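Local coordinates for protein putative adenosine kinase (PDB 3VAS) that phosphorylates adenosine to AMP as an adenosine kinase of the ribokinase (pfkB) family, here holding adenosine in its pocket, at residues E229-S234 / A266-A271. Residues are numbered along the deposited sequence; the frame is centred on the assembly and turned at random.
Sequences EMISYS and ADLPFA
S232 and A271 share the one hydrogen bond that joins segments 229-234 and 266-271: A271 N donates to S232 O over 2.9 Å, bent to 147° at the hydrogen and tilted from the carbonyl plane. The same oxygen receives a CA-H...O contact from F270 CA at 3.2 Å, so two consecutive residues of 266-271 converge on it.

Aromatic contacts flank this point. The A271 methyl sits over one face of the Y233 ring, displaced toward the rim near CE2 and CZ, in a CH-pi contact with CB 3.7 Å from the ring centroid. F270 holds CG anti to its own carbonyl carbon and beside the backbone N (chi1 -76°), which carries the ring past S232 O, and its CE1 comes within 3.2 Å of S234 O, an oblique approach. R276 and R278 make cation-pi contacts with this ring. Apolar packing adds I231 CG2 against L268 CD1 at 3.8 Å, the two side chains crossing at about a right angle, with Y247 and R278 touching both.

Within 229-234, S232 OG bonds back to E229 O (2.6 Å), while S234 OG and Y233 N reach M230 O from opposite faces of its plane.

The type I turn from I231 to S234 leads from helix 224-231 toward strand 236-240, and the contact joins it to the chain leaving helix 257-267, peripheral helix-to-strand connections of the alpha/beta ribokinase fold.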
loop_
_atom_site.group_PDB
_atom_site.type_symbol
_atom_site.label_atom_id
_atom_site.label_comp_id
_atom_site.label_asym_id
_atom_site.label_seq_id
_atom_site.Cartn_x
_atom_site.Cartn_y
_atom_site.Cartn_z
ATOM N N GLU A 229 8.682 0.057 -14.877
ATOM C CA GLU A 229 9.832 -0.782 -14.583
ATOM C C GLU A 229 9.493 -1.778 -13.475
ATOM O O GLU A 229 9.830 -2.959 -13.571
ATOM C CB GLU A 229 11.063 0.044 -14.215
ATOM C CG GLU A 229 12.294 -0.818 -13.986
ATOM C CD GLU A 229 13.594 -0.029 -13.992
ATOM O OE1 GLU A 229 13.627 1.098 -13.453
ATOM O OE2 GLU A 229 14.589 -0.545 -14.540
ATOM N N MET A 230 8.819 -1.300 -12.431
ATOM C CA MET A 230 8.388 -2.165 -11.336
ATOM C C MET A 230 7.431 -3.266 -11.811
ATOM O O MET A 230 7.578 -4.426 -11.431
ATOM C CB MET A 230 7.751 -1.346 -10.210
ATOM C CG MET A 230 8.736 -0.452 -9.463
ATOM S SD MET A 230 10.163 -1.359 -8.832
ATOM C CE MET A 230 9.377 -2.439 -7.661
ATOM N N ILE A 231 6.461 -2.897 -12.643
ATOM C CA ILE A 231 5.536 -3.873 -13.206
ATOM C C ILE A 231 6.300 -5.008 -13.889
ATOM O O ILE A 231 5.912 -6.176 -13.787
ATOM C CB ILE A 231 4.533 -3.216 -14.184
ATOM C CG1 ILE A 231 3.582 -2.288 -13.420
ATOM C CG2 ILE A 231 3.734 -4.267 -14.931
ATOM C CD1 ILE A 231 2.590 -1.560 -14.303
ATOM N N SER A 232 7.418 -4.676 -14.537
ATOM C CA SER A 232 8.175 -5.683 -15.285
ATOM C C SER A 232 8.865 -6.729 -14.393
ATOM O O SER A 232 9.372 -7.733 -14.893
ATOM C CB SER A 232 9.161 -5.036 -16.280
ATOM O OG SER A 232 10.320 -4.521 -15.642
ATOM N N TYR A 233 8.866 -6.500 -13.079
ATOM C CA TYR A 233 9.372 -7.494 -12.127
ATOM C C TYR A 233 8.253 -8.043 -11.239
ATOM O O TYR A 233 8.486 -8.916 -10.400
ATOM C CB TYR A 233 10.468 -6.899 -11.233
ATOM C CG TYR A 233 11.710 -6.434 -11.969
ATOM C CD1 TYR A 233 11.804 -5.137 -12.460
ATOM C CD2 TYR A 233 12.787 -7.289 -12.163
ATOM C CE1 TYR A 233 12.934 -4.705 -13.129
ATOM C CE2 TYR A 233 13.923 -6.867 -12.832
ATOM C CZ TYR A 233 13.991 -5.572 -13.314
ATOM O OH TYR A 233 15.115 -5.140 -13.982
ATOM N N SER A 234 7.041 -7.525 -11.418
ATOM C CA SER A 234 5.934 -7.869 -10.531
ATOM C C SER A 234 5.152 -9.076 -11.028
ATOM O O SER A 234 4.789 -9.146 -12.200
ATOM C CB SER A 234 4.990 -6.679 -10.371
ATOM O OG SER A 234 5.676 -5.555 -9.854
ATOM N N ALA A 266 -1.046 -6.492 -17.565
ATOM C CA ALA A 266 -0.889 -7.942 -17.544
ATOM C C ALA A 266 0.061 -8.437 -18.632
ATOM O O ALA A 266 0.783 -9.414 -18.437
ATOM C CB ALA A 266 -2.250 -8.621 -17.688
ATOM N N ASP A 267 0.057 -7.757 -19.775
ATOM C CA ASP A 267 0.808 -8.224 -20.938
ATOM C C ASP A 267 2.208 -7.631 -21.082
ATOM O O ASP A 267 2.959 -8.045 -21.964
ATOM C CB ASP A 267 0.019 -7.984 -22.230
ATOM C CG ASP A 267 -1.224 -8.842 -22.322
ATOM O OD1 ASP A 267 -1.420 -9.720 -21.453
ATOM O OD2 ASP A 267 -1.999 -8.647 -23.279
ATOM N N LEU A 268 2.560 -6.665 -20.238
ATOM C CA LEU A 268 3.896 -6.074 -20.301
ATOM C C LEU A 268 4.936 -7.163 -20.107
ATOM O O LEU A 268 4.788 -8.009 -19.225
ATOM C CB LEU A 268 4.081 -4.989 -19.236
ATOM C CG LEU A 268 3.651 -3.562 -19.574
ATOM C CD1 LEU A 268 3.780 -2.669 -18.346
ATOM C CD2 LEU A 268 4.483 -3.010 -20.726
ATOM N N PRO A 269 5.982 -7.162 -20.947
ATOM C CA PRO A 269 7.039 -8.168 -20.802
ATOM C C PRO A 269 7.685 -8.095 -19.422
ATOM O O PRO A 269 7.754 -7.014 -18.831
ATOM C CB PRO A 269 8.054 -7.768 -21.883
ATOM C CG PRO A 269 7.246 -7.027 -22.905
ATOM C CD PRO A 269 6.213 -6.274 -22.100
ATOM N N PHE A 270 8.122 -9.235 -18.900
ATOM C CA PHE A 270 8.957 -9.232 -17.709
ATOM C C PHE A 270 10.365 -8.796 -18.105
ATOM O O PHE A 270 10.755 -8.919 -19.268
ATOM C CB PHE A 270 8.973 -10.607 -17.044
ATOM C CG PHE A 270 7.726 -10.914 -16.270
ATOM C CD1 PHE A 270 7.651 -10.637 -14.916
ATOM C CD2 PHE A 270 6.619 -11.463 -16.900
ATOM C CE1 PHE A 270 6.504 -10.911 -14.202
ATOM C CE2 PHE A 270 5.466 -11.739 -16.187
ATOM C CZ PHE A 270 5.409 -11.463 -14.838
ATOM N N ALA A 271 11.118 -8.286 -17.136
ATOM C CA ALA A 271 12.427 -7.691 -17.402
ATOM C C ALA A 271 13.432 -8.632 -18.069
ATOM O O ALA A 271 14.259 -8.189 -18.861
ATOM C CB ALA A 271 13.010 -7.118 -16.130
#